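Local atomic coordinates of MdbA protein (Corynebacterium diphtheriae, PDB entry 5C00), a protein that acts as a thiol-disulfide oxidoreductase of the DsbA family, probably forming disulfide bonds in exported proteins, and is essential for viability, pilus assembly, toxin production and virulence. Residues A[30-35]-A[81-86]; A[49-54]-A[122-127]; A[97-102]-A[160-165]; A[105-110]-A[154-159]; A[117-122]-A[137-142]. All coordinates share one frame; numbering follows the deposited sequence.

Interaction 1. Residues A[30-35]-A[81-86]; sequences DSAIVL and NLRILN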
# COMPACT_ATOMS: atom_id res chain seq x y z
N ASP A 30 -12.43 1.05 -6.96
CA ASP A 30 -13.07 -0.11 -6.35
C ASP A 30 -12.41 -0.52 -5.04
O ASP A 30 -12.20 -1.68 -4.84
CB ASP A 30 -13.10 -1.32 -7.30
CG ASP A 30 -13.85 -2.53 -6.71
OD1 ASP A 30 -14.86 -2.37 -5.99
OD2 ASP A 30 -13.42 -3.68 -6.92
N SER A 31 -12.12 0.46 -4.19
CA SER A 31 -11.43 0.27 -2.89
C SER A 31 -9.96 -0.18 -2.95
O SER A 31 -9.38 -0.48 -1.91
CB SER A 31 -12.19 -0.70 -1.99
OG SER A 31 -13.57 -0.38 -1.91
N ALA A 32 -9.37 -0.22 -4.13
CA ALA A 32 -8.01 -0.68 -4.30
C ALA A 32 -7.17 0.47 -4.78
O ALA A 32 -7.65 1.42 -5.45
CB ALA A 32 -7.93 -1.80 -5.31
N ILE A 33 -5.89 0.37 -4.45
CA ILE A 33 -4.91 1.19 -5.08
C ILE A 33 -4.33 0.30 -6.16
O ILE A 33 -3.66 -0.68 -5.86
CB ILE A 33 -3.86 1.71 -4.10
CG1 ILE A 33 -4.50 2.64 -3.06
CG2 ILE A 33 -2.74 2.42 -4.86
CD1 ILE A 33 -3.74 2.77 -1.76
N VAL A 34 -4.57 0.68 -7.40
CA VAL A 34 -4.23 -0.16 -8.52
C VAL A 34 -2.92 0.28 -9.18
O VAL A 34 -2.76 1.45 -9.52
CB VAL A 34 -5.38 -0.16 -9.57
CG1 VAL A 34 -5.13 -1.25 -10.61
CG2 VAL A 34 -6.72 -0.43 -8.90
N LEU A 35 -1.94 -0.62 -9.28
CA LEU A 35 -0.67 -0.31 -9.95
C LEU A 35 -0.62 -1.05 -11.26
O LEU A 35 -0.91 -2.23 -11.31
CB LEU A 35 0.51 -0.71 -9.07
CG LEU A 35 0.47 -0.10 -7.69
CD1 LEU A 35 1.71 -0.56 -6.95
CD2 LEU A 35 0.43 1.40 -7.73
N ASN A 81 -4.02 -4.94 -7.68
CA ASN A 81 -4.93 -4.26 -6.82
C ASN A 81 -4.47 -4.39 -5.37
O ASN A 81 -4.70 -5.43 -4.76
CB ASN A 81 -6.34 -4.81 -6.98
CG ASN A 81 -6.81 -4.72 -8.40
OD1 ASN A 81 -7.29 -3.70 -8.83
ND2 ASN A 81 -6.64 -5.80 -9.14
N LEU A 82 -3.92 -3.31 -4.83
CA LEU A 82 -3.51 -3.26 -3.46
C LEU A 82 -4.75 -2.93 -2.62
O LEU A 82 -5.37 -1.86 -2.79
CB LEU A 82 -2.42 -2.21 -3.21
CG LEU A 82 -1.08 -2.49 -3.87
CD1 LEU A 82 -0.22 -1.25 -3.72
CD2 LEU A 82 -0.40 -3.69 -3.25
N ARG A 83 -5.17 -3.92 -1.84
CA ARG A 83 -6.37 -3.88 -1.02
C ARG A 83 -5.95 -3.80 0.43
O ARG A 83 -5.61 -4.83 1.07
CB ARG A 83 -7.23 -5.09 -1.32
CG ARG A 83 -7.80 -5.05 -2.76
CD ARG A 83 -8.93 -6.06 -3.01
NE ARG A 83 -9.46 -5.84 -4.35
CZ ARG A 83 -10.30 -4.86 -4.68
NH1 ARG A 83 -10.76 -4.03 -3.77
NH2 ARG A 83 -10.65 -4.70 -5.94
N ILE A 84 -5.89 -2.56 0.91
CA ILE A 84 -5.38 -2.30 2.23
C ILE A 84 -6.41 -2.45 3.33
O ILE A 84 -7.56 -1.99 3.25
CB ILE A 84 -4.68 -0.91 2.33
CG1 ILE A 84 -3.72 -0.67 1.15
CG2 ILE A 84 -3.95 -0.82 3.65
CD1 ILE A 84 -2.73 -1.77 0.92
N LEU A 85 -6.00 -3.15 4.38
CA LEU A 85 -6.84 -3.48 5.50
C LEU A 85 -6.41 -2.69 6.74
O LEU A 85 -5.31 -2.15 6.78
CB LEU A 85 -6.73 -4.96 5.79
CG LEU A 85 -7.07 -5.93 4.65
CD1 LEU A 85 -6.66 -7.31 5.01
CD2 LEU A 85 -8.57 -5.88 4.34
N ASN A 86 -7.28 -2.63 7.76
CA ASN A 86 -6.91 -2.07 9.06
C ASN A 86 -7.34 -2.99 10.23
O ASN A 86 -7.55 -2.54 11.36
CB ASN A 86 -7.43 -0.64 9.26
CG ASN A 86 -8.94 -0.55 9.34
OD1 ASN A 86 -9.58 -1.57 9.21
ND2 ASN A 86 -9.50 0.68 9.52
O HOH W 1 -6.83 -0.26 -0.91

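Interaction 2. Residues A[49-54]-A[122-127]; sequences FYEDFS and LLMKEQ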
# COMPACT_ATOMS: atom_id res chain seq x y z
N PHE A 49 -4.01 -8.07 -3.79
CA PHE A 49 -2.97 -8.21 -2.80
C PHE A 49 -3.45 -7.48 -1.57
O PHE A 49 -3.60 -6.26 -1.56
CB PHE A 49 -1.68 -7.64 -3.37
CG PHE A 49 -0.46 -7.82 -2.51
CD1 PHE A 49 -0.44 -8.59 -1.36
CD2 PHE A 49 0.72 -7.18 -2.90
CE1 PHE A 49 0.70 -8.71 -0.60
CE2 PHE A 49 1.87 -7.30 -2.14
CZ PHE A 49 1.86 -8.06 -0.99
N TYR A 50 -3.68 -8.25 -0.52
CA TYR A 50 -4.23 -7.73 0.74
C TYR A 50 -3.09 -7.54 1.73
O TYR A 50 -2.31 -8.45 1.96
CB TYR A 50 -5.26 -8.67 1.32
CG TYR A 50 -6.51 -8.83 0.47
CD1 TYR A 50 -6.55 -9.74 -0.58
CD2 TYR A 50 -7.67 -8.09 0.75
CE1 TYR A 50 -7.69 -9.90 -1.37
CE2 TYR A 50 -8.82 -8.25 -0.01
CZ TYR A 50 -8.81 -9.13 -1.08
OH TYR A 50 -9.98 -9.32 -1.78
N GLU A 51 -3.00 -6.34 2.30
CA GLU A 51 -1.99 -6.10 3.31
C GLU A 51 -2.50 -5.10 4.32
O GLU A 51 -3.52 -4.42 4.12
CB GLU A 51 -0.63 -5.69 2.70
CG GLU A 51 -0.64 -4.47 1.88
CD GLU A 51 0.67 -4.16 1.07
OE1 GLU A 51 0.61 -3.15 0.38
OE2 GLU A 51 1.69 -4.91 1.06
N ASP A 52 -1.78 -5.05 5.42
CA ASP A 52 -2.07 -4.10 6.54
C ASP A 52 -0.71 -3.48 6.94
O ASP A 52 0.29 -4.20 7.11
CB ASP A 52 -2.79 -4.89 7.63
CG ASP A 52 -3.18 -4.06 8.87
OD1 ASP A 52 -2.33 -3.35 9.45
OD2 ASP A 52 -4.33 -4.18 9.31
N PHE A 53 -0.67 -2.17 7.12
CA PHE A 53 0.59 -1.50 7.47
C PHE A 53 1.15 -1.84 8.88
O PHE A 53 2.29 -1.48 9.17
CB PHE A 53 0.48 -0.02 7.31
CG PHE A 53 0.64 0.45 5.88
CD1 PHE A 53 1.92 0.56 5.33
CD2 PHE A 53 -0.47 0.77 5.10
CE1 PHE A 53 2.10 0.99 4.04
CE2 PHE A 53 -0.28 1.17 3.79
CZ PHE A 53 0.99 1.31 3.27
N SER A 54 0.40 -2.55 9.72
CA SER A 54 0.94 -2.99 11.00
C SER A 54 1.33 -4.46 11.00
O SER A 54 1.66 -5.01 12.05
CB SER A 54 -0.05 -2.73 12.13
OG SER A 54 -0.34 -1.34 12.16
N LEU A 122 8.69 2.55 2.64
CA LEU A 122 9.22 3.06 3.90
C LEU A 122 8.35 2.70 5.12
O LEU A 122 8.86 2.19 6.13
CB LEU A 122 9.42 4.58 3.81
CG LEU A 122 10.01 5.27 5.04
CD1 LEU A 122 11.18 4.52 5.58
CD2 LEU A 122 10.44 6.70 4.66
N LEU A 123 7.06 2.90 5.01
CA LEU A 123 6.16 2.55 6.09
C LEU A 123 6.20 1.08 6.45
O LEU A 123 6.17 0.76 7.63
CB LEU A 123 4.71 2.98 5.78
CG LEU A 123 4.50 4.48 5.55
CD1 LEU A 123 3.01 4.71 5.40
CD2 LEU A 123 5.09 5.39 6.60
N MSE A 124 6.31 0.18 5.46
CA MSE A 124 6.55 -1.23 5.72
C MSE A 124 7.93 -1.53 6.27
O MSE A 124 8.05 -2.33 7.24
CB MSE A 124 6.32 -2.04 4.44
CG MSE A 124 4.85 -2.00 4.08
SE MSE A 124 3.75 -3.12 5.29
CE MSE A 124 2.07 -2.95 4.32
N LYS A 125 8.97 -0.95 5.70
CA LYS A 125 10.31 -1.23 6.18
C LYS A 125 10.50 -0.80 7.62
O LYS A 125 11.14 -1.51 8.37
CB LYS A 125 11.38 -0.54 5.32
CG LYS A 125 12.80 -0.74 5.87
CD LYS A 125 13.81 0.16 5.18
CE LYS A 125 15.21 -0.09 5.75
NZ LYS A 125 16.18 0.06 4.65
N GLU A 126 9.98 0.38 7.98
CA GLU A 126 10.15 0.90 9.34
C GLU A 126 9.02 0.59 10.34
O GLU A 126 8.95 1.15 11.44
CB GLU A 126 10.43 2.38 9.25
CG GLU A 126 11.71 2.69 8.47
CD GLU A 126 12.98 2.14 9.07
OE1 GLU A 126 12.97 1.52 10.18
OE2 GLU A 126 14.06 2.37 8.43
N GLN A 127 8.16 -0.32 9.95
CA GLN A 127 6.97 -0.61 10.69
C GLN A 127 7.21 -0.72 12.16
O GLN A 127 6.49 -0.14 12.98
CB GLN A 127 6.46 -1.96 10.16
CG GLN A 127 5.23 -2.45 10.79
CD GLN A 127 4.84 -3.77 10.17
OE1 GLN A 127 5.08 -4.80 10.77
NE2 GLN A 127 4.33 -3.75 8.92
O HOH W 2 3.71 0.83 9.19

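Interaction 3. Residues A[97-102]-A[160-165]; sequences STKAGA and GAKEDF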
# COMPACT_ATOMS: atom_id res chain seq x y z
N SER A 97 -2.61 1.14 11.86
CA SER A 97 -2.93 0.62 10.52
C SER A 97 -3.76 1.64 9.74
O SER A 97 -3.57 1.85 8.52
CB SER A 97 -3.71 -0.72 10.64
OG SER A 97 -2.92 -1.74 11.31
N THR A 98 -4.66 2.31 10.43
CA THR A 98 -5.46 3.36 9.78
C THR A 98 -4.65 4.60 9.47
O THR A 98 -4.78 5.17 8.39
CB THR A 98 -6.72 3.73 10.58
OG1 THR A 98 -7.50 2.55 10.77
CG2 THR A 98 -7.55 4.82 9.80
N LYS A 99 -3.86 5.06 10.43
CA LYS A 99 -3.02 6.25 10.19
C LYS A 99 -2.06 6.07 9.00
O LYS A 99 -1.97 6.94 8.10
CB LYS A 99 -2.28 6.63 11.46
CG LYS A 99 -3.15 7.28 12.50
CD LYS A 99 -2.34 7.60 13.76
CE LYS A 99 -3.16 8.48 14.71
NZ LYS A 99 -4.28 7.74 15.34
N ALA A 100 -1.37 4.94 8.96
CA ALA A 100 -0.43 4.63 7.89
C ALA A 100 -1.18 4.44 6.57
O ALA A 100 -0.79 4.97 5.52
CB ALA A 100 0.34 3.37 8.27
N GLY A 101 -2.26 3.66 6.62
CA GLY A 101 -3.01 3.32 5.43
C GLY A 101 -3.68 4.54 4.84
O GLY A 101 -3.66 4.75 3.63
N ALA A 102 -4.23 5.40 5.69
CA ALA A 102 -4.89 6.60 5.17
C ALA A 102 -3.87 7.65 4.67
O ALA A 102 -4.17 8.38 3.71
CB ALA A 102 -5.77 7.18 6.22
N GLY A 160 -7.61 13.69 6.25
CA GLY A 160 -8.56 13.82 5.16
C GLY A 160 -8.93 12.58 4.38
O GLY A 160 -10.04 12.50 3.86
N ALA A 161 -8.02 11.60 4.27
CA ALA A 161 -8.36 10.40 3.56
C ALA A 161 -8.82 9.27 4.51
O ALA A 161 -9.02 8.16 4.06
CB ALA A 161 -7.19 9.93 2.68
N LYS A 162 -9.00 9.54 5.80
CA LYS A 162 -9.31 8.45 6.75
C LYS A 162 -10.68 7.87 6.54
O LYS A 162 -10.87 6.66 6.56
CB LYS A 162 -9.17 8.92 8.19
CG LYS A 162 -7.72 9.14 8.60
CD LYS A 162 -7.59 9.24 10.10
CE LYS A 162 -6.18 9.58 10.54
NZ LYS A 162 -6.17 10.03 11.94
N GLU A 163 -11.66 8.73 6.33
CA GLU A 163 -13.00 8.23 6.16
C GLU A 163 -13.08 7.28 4.96
O GLU A 163 -13.67 6.21 5.04
CB GLU A 163 -13.99 9.40 6.05
CG GLU A 163 -14.10 10.26 7.32
CD GLU A 163 -12.94 11.27 7.53
OE1 GLU A 163 -12.07 11.47 6.61
OE2 GLU A 163 -12.89 11.86 8.64
N ASP A 164 -12.52 7.67 3.83
CA ASP A 164 -12.50 6.77 2.68
C ASP A 164 -11.61 5.56 2.86
O ASP A 164 -11.96 4.42 2.49
CB ASP A 164 -12.14 7.51 1.42
CG ASP A 164 -13.34 8.19 0.80
OD1 ASP A 164 -14.46 7.88 1.18
OD2 ASP A 164 -13.15 9.03 -0.07
N PHE A 165 -10.48 5.74 3.52
CA PHE A 165 -9.66 4.59 3.84
C PHE A 165 -10.45 3.53 4.65
O PHE A 165 -10.38 2.36 4.35
CB PHE A 165 -8.45 4.99 4.64
CG PHE A 165 -7.66 3.81 5.06
CD1 PHE A 165 -6.76 3.23 4.16
CD2 PHE A 165 -7.83 3.28 6.29
CE1 PHE A 165 -6.07 2.09 4.52
CE2 PHE A 165 -7.13 2.16 6.65
CZ PHE A 165 -6.27 1.57 5.75
O HOH W 3 -5.39 11.02 5.25

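Interaction 4. Residues A[105-110]-A[154-159]; sequences LAVAQS and QKIREG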
# COMPACT_ATOMS: atom_id res chain seq x y z
N LEU A 105 -2.92 6.30 1.29
CA LEU A 105 -4.04 6.60 0.38
C LEU A 105 -4.08 8.02 -0.11
O LEU A 105 -4.30 8.24 -1.31
CB LEU A 105 -5.40 6.24 0.98
CG LEU A 105 -6.63 6.45 0.06
CD1 LEU A 105 -6.59 5.57 -1.20
CD2 LEU A 105 -7.84 6.06 0.91
N ALA A 106 -3.86 8.99 0.79
CA ALA A 106 -3.80 10.41 0.40
C ALA A 106 -2.76 10.65 -0.70
O ALA A 106 -2.97 11.42 -1.62
CB ALA A 106 -3.56 11.30 1.62
N VAL A 107 -1.59 10.03 -0.59
CA VAL A 107 -0.60 10.12 -1.64
C VAL A 107 -1.06 9.49 -2.94
O VAL A 107 -0.93 10.09 -3.99
CB VAL A 107 0.74 9.47 -1.18
CG1 VAL A 107 1.82 9.74 -2.22
CG2 VAL A 107 1.19 10.01 0.18
N ALA A 108 -1.60 8.29 -2.90
CA ALA A 108 -2.10 7.64 -4.11
C ALA A 108 -3.21 8.44 -4.82
O ALA A 108 -3.22 8.55 -6.04
CB ALA A 108 -2.62 6.28 -3.79
N GLN A 109 -4.09 9.02 -4.03
CA GLN A 109 -5.18 9.86 -4.54
C GLN A 109 -4.67 11.04 -5.37
O GLN A 109 -5.35 11.55 -6.29
CB GLN A 109 -6.03 10.34 -3.33
CG GLN A 109 -6.98 11.50 -3.61
CD GLN A 109 -8.07 11.11 -4.59
OE1 GLN A 109 -8.27 9.92 -4.86
NE2 GLN A 109 -8.75 12.11 -5.16
N SER A 110 -3.48 11.53 -5.03
CA SER A 110 -2.88 12.62 -5.77
C SER A 110 -2.29 12.21 -7.13
O SER A 110 -1.89 13.07 -7.91
CB SER A 110 -1.79 13.28 -4.91
OG SER A 110 -0.53 12.61 -4.99
N GLN A 154 -0.94 18.43 3.94
CA GLN A 154 -1.94 18.98 4.84
C GLN A 154 -3.13 18.05 5.01
O GLN A 154 -3.64 17.89 6.09
CB GLN A 154 -2.36 20.38 4.38
CG GLN A 154 -3.23 21.12 5.40
CD GLN A 154 -2.54 21.37 6.74
OE1 GLN A 154 -1.33 21.60 6.83
NE2 GLN A 154 -3.32 21.36 7.79
N LYS A 155 -3.56 17.39 3.95
CA LYS A 155 -4.59 16.39 4.04
C LYS A 155 -4.22 15.28 5.05
O LYS A 155 -5.03 14.85 5.85
CB LYS A 155 -4.83 15.81 2.66
CG LYS A 155 -5.76 14.62 2.59
CD LYS A 155 -5.97 14.21 1.16
CE LYS A 155 -6.34 15.38 0.25
NZ LYS A 155 -7.06 14.86 -0.94
N ILE A 156 -2.97 14.81 5.00
CA ILE A 156 -2.54 13.80 5.93
C ILE A 156 -2.61 14.31 7.40
O ILE A 156 -3.05 13.61 8.32
CB ILE A 156 -1.12 13.30 5.59
CG1 ILE A 156 -1.17 12.63 4.21
CG2 ILE A 156 -0.60 12.38 6.72
CD1 ILE A 156 0.13 12.10 3.66
N ARG A 157 -2.14 15.53 7.62
CA ARG A 157 -2.20 16.14 8.95
C ARG A 157 -3.61 16.21 9.49
O ARG A 157 -3.80 16.07 10.68
CB ARG A 157 -1.64 17.57 8.90
CG ARG A 157 -0.17 17.61 8.63
CD ARG A 157 0.43 18.99 8.86
NE ARG A 157 1.68 19.06 8.14
CZ ARG A 157 2.79 18.41 8.51
NH1 ARG A 157 2.81 17.71 9.62
NH2 ARG A 157 3.89 18.46 7.75
N GLU A 158 -4.59 16.45 8.62
CA GLU A 158 -5.99 16.58 8.99
C GLU A 158 -6.74 15.28 8.91
O GLU A 158 -7.92 15.24 9.24
CB GLU A 158 -6.68 17.60 8.05
CG GLU A 158 -6.29 19.04 8.33
CD GLU A 158 -6.50 19.97 7.13
OE1 GLU A 158 -7.04 19.51 6.09
OE2 GLU A 158 -6.11 21.16 7.20
N GLY A 159 -6.09 14.20 8.50
CA GLY A 159 -6.76 12.90 8.35
C GLY A 159 -7.82 12.87 7.28
O GLY A 159 -8.83 12.12 7.38
O HOH W 4 -4.68 13.49 -1.74

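Interaction 5. Residues A[117-122]-A[137-142]; sequences WNYRAL and NDFADV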
# COMPACT_ATOMS: atom_id res chain seq x y z
N TRP A 117 4.82 4.85 -4.16
CA TRP A 117 5.56 3.60 -4.06
C TRP A 117 6.65 3.64 -2.97
O TRP A 117 6.81 2.71 -2.16
CB TRP A 117 6.18 3.29 -5.41
CG TRP A 117 7.03 2.14 -5.33
CD1 TRP A 117 8.35 2.12 -5.30
CD2 TRP A 117 6.59 0.79 -5.21
NE1 TRP A 117 8.81 0.83 -5.18
CE2 TRP A 117 7.74 -0.00 -5.14
CE3 TRP A 117 5.33 0.17 -5.17
CZ2 TRP A 117 7.69 -1.38 -5.01
CZ3 TRP A 117 5.27 -1.21 -5.05
CH2 TRP A 117 6.45 -1.96 -4.99
N ASN A 118 7.42 4.72 -2.97
CA ASN A 118 8.49 4.84 -1.99
C ASN A 118 7.99 5.05 -0.57
O ASN A 118 8.62 4.59 0.38
CB ASN A 118 9.44 5.95 -2.41
CG ASN A 118 10.34 5.50 -3.55
OD1 ASN A 118 11.27 4.71 -3.35
ND2 ASN A 118 10.01 5.93 -4.76
N TYR A 119 6.84 5.71 -0.44
CA TYR A 119 6.21 5.94 0.85
C TYR A 119 5.70 4.65 1.43
O TYR A 119 6.00 4.32 2.57
CB TYR A 119 5.09 6.93 0.70
CG TYR A 119 4.51 7.43 1.97
CD1 TYR A 119 5.28 8.14 2.87
CD2 TYR A 119 3.21 7.24 2.28
CE1 TYR A 119 4.75 8.65 4.04
CE2 TYR A 119 2.67 7.75 3.47
CZ TYR A 119 3.43 8.48 4.32
OH TYR A 119 2.87 9.02 5.48
N ARG A 120 5.02 3.84 0.62
CA ARG A 120 4.59 2.49 1.06
C ARG A 120 5.78 1.66 1.53
O ARG A 120 5.69 1.01 2.60
CB ARG A 120 3.87 1.76 -0.10
CG ARG A 120 3.66 0.26 0.13
CD ARG A 120 2.88 -0.38 -1.02
NE ARG A 120 2.78 -1.83 -0.84
CZ ARG A 120 3.75 -2.71 -1.17
NH1 ARG A 120 4.89 -2.29 -1.67
NH2 ARG A 120 3.59 -4.03 -0.95
N ALA A 121 6.83 1.64 0.72
CA ALA A 121 8.01 0.83 1.04
C ALA A 121 8.57 1.26 2.42
O ALA A 121 8.94 0.41 3.23
CB ALA A 121 9.08 0.95 -0.03
N LEU A 122 8.69 2.55 2.64
CA LEU A 122 9.22 3.06 3.90
C LEU A 122 8.35 2.70 5.12
O LEU A 122 8.86 2.19 6.13
CB LEU A 122 9.42 4.58 3.81
CG LEU A 122 10.01 5.27 5.04
CD1 LEU A 122 11.18 4.52 5.58
CD2 LEU A 122 10.44 6.70 4.66
N ASN A 137 0.98 13.82 12.12
CA ASN A 137 1.92 14.83 11.65
C ASN A 137 3.24 14.19 11.28
O ASN A 137 3.98 14.74 10.48
CB ASN A 137 2.10 15.95 12.67
CG ASN A 137 0.94 16.93 12.68
OD1 ASN A 137 0.60 17.54 11.68
ND2 ASN A 137 0.34 17.07 13.81
N ASP A 138 3.55 13.02 11.88
CA ASP A 138 4.75 12.28 11.51
C ASP A 138 4.56 11.66 10.16
O ASP A 138 5.43 11.78 9.28
CB ASP A 138 5.06 11.24 12.58
CG ASP A 138 5.27 11.87 13.94
OD1 ASP A 138 6.33 12.58 14.15
OD2 ASP A 138 4.39 11.73 14.81
N PHE A 139 3.43 10.99 9.94
CA PHE A 139 3.17 10.47 8.61
C PHE A 139 3.22 11.57 7.54
O PHE A 139 3.70 11.36 6.41
CB PHE A 139 1.84 9.74 8.59
CG PHE A 139 1.87 8.44 9.35
CD1 PHE A 139 2.44 7.32 8.77
CD2 PHE A 139 1.34 8.33 10.61
CE1 PHE A 139 2.49 6.11 9.45
CE2 PHE A 139 1.37 7.12 11.31
CZ PHE A 139 1.93 6.01 10.72
N ALA A 140 2.70 12.74 7.87
CA ALA A 140 2.68 13.84 6.91
C ALA A 140 4.08 14.38 6.60
O ALA A 140 4.40 14.65 5.45
CB ALA A 140 1.80 14.96 7.41
N ASP A 141 4.91 14.52 7.62
CA ASP A 141 6.24 15.10 7.41
C ASP A 141 6.98 14.16 6.44
O ASP A 141 7.72 14.60 5.56
CB ASP A 141 7.03 15.19 8.70
CG ASP A 141 6.80 16.49 9.47
OD1 ASP A 141 5.81 17.22 9.23
OD2 ASP A 141 7.66 16.77 10.35
N VAL A 142 6.84 12.85 6.67
CA VAL A 142 7.58 11.88 5.88
C VAL A 142 7.10 11.86 4.43
O VAL A 142 7.92 11.80 3.50
CB VAL A 142 7.57 10.47 6.52
CG1 VAL A 142 8.21 9.45 5.59
CG2 VAL A 142 8.35 10.52 7.81

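Interaction 1. Residues A[30-35]-A[81-86]
Arg-83 on strand 81-85 reaches back to Asp-30, just ahead of the antiparallel neighbour 32-35. From a CB directed neither toward nor away from 30-35, CG passes 4.1 Å from Ala-32 CB, and the chain then runs extended to NE, which pairs with Asp-48. The guanidinium lays one face over the Ala-32 methyl. In its own plane, NH1 donates to Asp-30 O (3.0 Å, 164°), and it also bonds Asn-172 OD1. NH2 makes a salt bridge to Asp-30 OD2 at 3.1 Å, meeting the carboxylate from above its plane. Two nitrogens thus grip one residue end-on. Behind this, Ile-33 and Leu-82 form a hydrogen-bonded pair, Ile-33 N to Leu-82 O and Leu-82 N to Ile-33 O both 2.8 Å, while Leu-82 CD1 meets Leu-35 CD1 at 3.8 Å. Water 1 links Ser-31 O, Leu-82 O and Ile-84 N where direct pairing stops. With Ile-33 and Leu-82 packed under helix 113-125, this is an antiparallel strand pair in the central mixed sheet of a thioredoxin-like fold.

Interaction 2. Residues A[49-54]-A[122-127]
Phe-53 and the selenomethionine Met-124 carry the apolar part of this strand-end-to-helix contact. Met-124 CE lies over one ring face, 4.0 Å from the centroid and offset toward the rim, as a CH-pi contact; SE sits obliquely at 5.0 Å, a Met-aromatic approach. A bend at chi2 (-74°) turns the methyl back toward the ring, where it also touches Glu-51 CD at 3.7 Å. Leu-123 CB adds a second apolar contact, 3.7 Å from Phe-53 CE1. The polar part centres on Phe-53 O. Water 2 donates to it and to Leu-123 O, and Gln-127 NE2 adds a weak, bent bond of 3.1 Å (120°); the amide's stronger partner is Cys-55 O. Within 49-54, Asp-52 OD1 accepts from Ser-54 N at 2.9 Å through its anti lone pair, an Asx turn, and also bonds Ser-97 OG. The chemistry is that of a buried apolar contact beside a salt-bridged carboxylate: Glu-51, held by Arg-120, lies against Cys-58 of a probable thioredoxin-type CxxC.

Interaction 3. Residues A[97-102]-A[160-165]
Phe-165 lays its ring against the backbone of helix 96-109, and this is the tight half of the contact. CD1 comes to 3.4 Å from Gly-101 C, and CE1 approaches Gly-101 CA just as closely; with no side chain on Gly-101, the ring can settle directly on the helix. Ala-102 N lies above one face, toward the rim, while Thr-98 CG2 touches CD2 at 3.8 Å. With CG anti to its own N (chi1 175°), Phe-165 is projected across to the facing helix. Ala-102 CB touches both Phe-165 CB at 3.8 Å and Lys-162 CG at 3.6 Å. The looser half lies along the lysines and the turn at 160-161. Lys-162 extends past Ala-102 until its NZ is 4.5 Å from Lys-99 NZ; the two like charges both pair with Asp-94, and Lys-162 also with Asp-136. No direct hydrogen bond crosses the contact; instead water 3 accepts from Ala-161 N and donates weakly to Ala-102 O. The start of helix 162-180 thus rests on helix 96-109, with Phe-165 also touching Asn-86 just beyond strand 78-85 and helix 136-145 flanking the Lys-99 side.

Interaction 4. Residues A[105-110]-A[154-159]
Ala-106 presents its methyl to two neighbouring side chains of helix 154-158, and their conformations set how they meet it. In the conformer described here (a second was deposited), Lys-155 leaves its helix with CG anti to N (chi1 172°), directed at the facing helix, and its aliphatic part runs beside the methyl, with CD 3.8 Å from Ala-106 CB. A bend at chi3 (-49°) then turns the ammonium to water 4. In this conformer the water accepts from Lys-155 NZ at 2.9 Å and donates to Ala-106 O at 2.7 Å, so the same alanine is met at its methyl by the lysine chain and at its carbonyl through the water. The ion pair of NZ with Glu-151 is long and weak.

Ile-156 takes the other approach: CG1 stands beside its own N and turns toward the helix opposite, touching Ala-106 CB at 3.8 Å. Its extended chi2 sends CD1 on to Val-107 CG2, a looser meeting at 4.2 Å, while other parts of Ile-156 pack on helix 136-145. No direct hydrogen bond joins the two helices. Gly-159, with positive phi, closes helix 154-158 in a Schellman motif. The pair runs roughly antiparallel (149°), axes 10.0 Å apart, as helix packing in the all-helical insertion characteristic of DsbA-like thioredoxin folds.

Interaction 5. Residues A[117-122]-A[137-142]
This is a helix-to-helix contact within the helical insertion of a DsbA-like thioredoxin fold, where helix 117-122 passes helix 137-142 at 134° between their directions. The axes stay 11.8 Å apart, and a long tyrosine spans much of that gap. Tyr-119 is thrown outward with CG anti to its backbone N (chi1 -170°), which carries its hydroxyl to the neighbouring helix. Val-142 CG1 meets the edge of the tyrosine ring, 3.9 Å from CE1. In the conformer of Leu-122 described here, one of two deposited, its CD2 also meets Val-142 CG1, tip to tip, at 3.7 Å, so one methyl touches two side chains about a turn apart. Phe-139 directs its ring to helix 96-109, touching Lys-99, Ala-100 and Ala-103, and also meets Ile-156 of helix 150-158; Tyr-119 packs on Ala-103 as well. The contact is therefore one side of a larger helical core, mostly apolar but with one polar link. In that link the hydroxyl lies in the plane of the Phe-139 ring, at its edge, with OH 3.4 Å from Phe-139 CB, while Tyr-119 OH donates to Phe-139 O at 2.7 Å from above the carbonyl plane.

In the fold
Interaction 1 joins two strands of the central sheet, interactions 3, 4 and 5 join helices, and interaction 2 ties the two parts together. Interaction 1 continues into interaction 2 through adjacent strands, Leu-85 N lying 2.8 Å from Glu-51 O. Glu-51 OE1 then meets Arg-120 NE of interaction 5 at 2.8 Å, close to the probable CxxC of Cys-55 and Cys-58. Ser-97 brings interaction 3 to the same region, its OG 2.5 Å from Asp-52 OD1. Interactions 3 and 4 share helix 96-109, their centres about 8 Å apart, and Arg-157 NH2 bridges to Asp-141 OD1 at 2.7 Å between interactions 4 and 5.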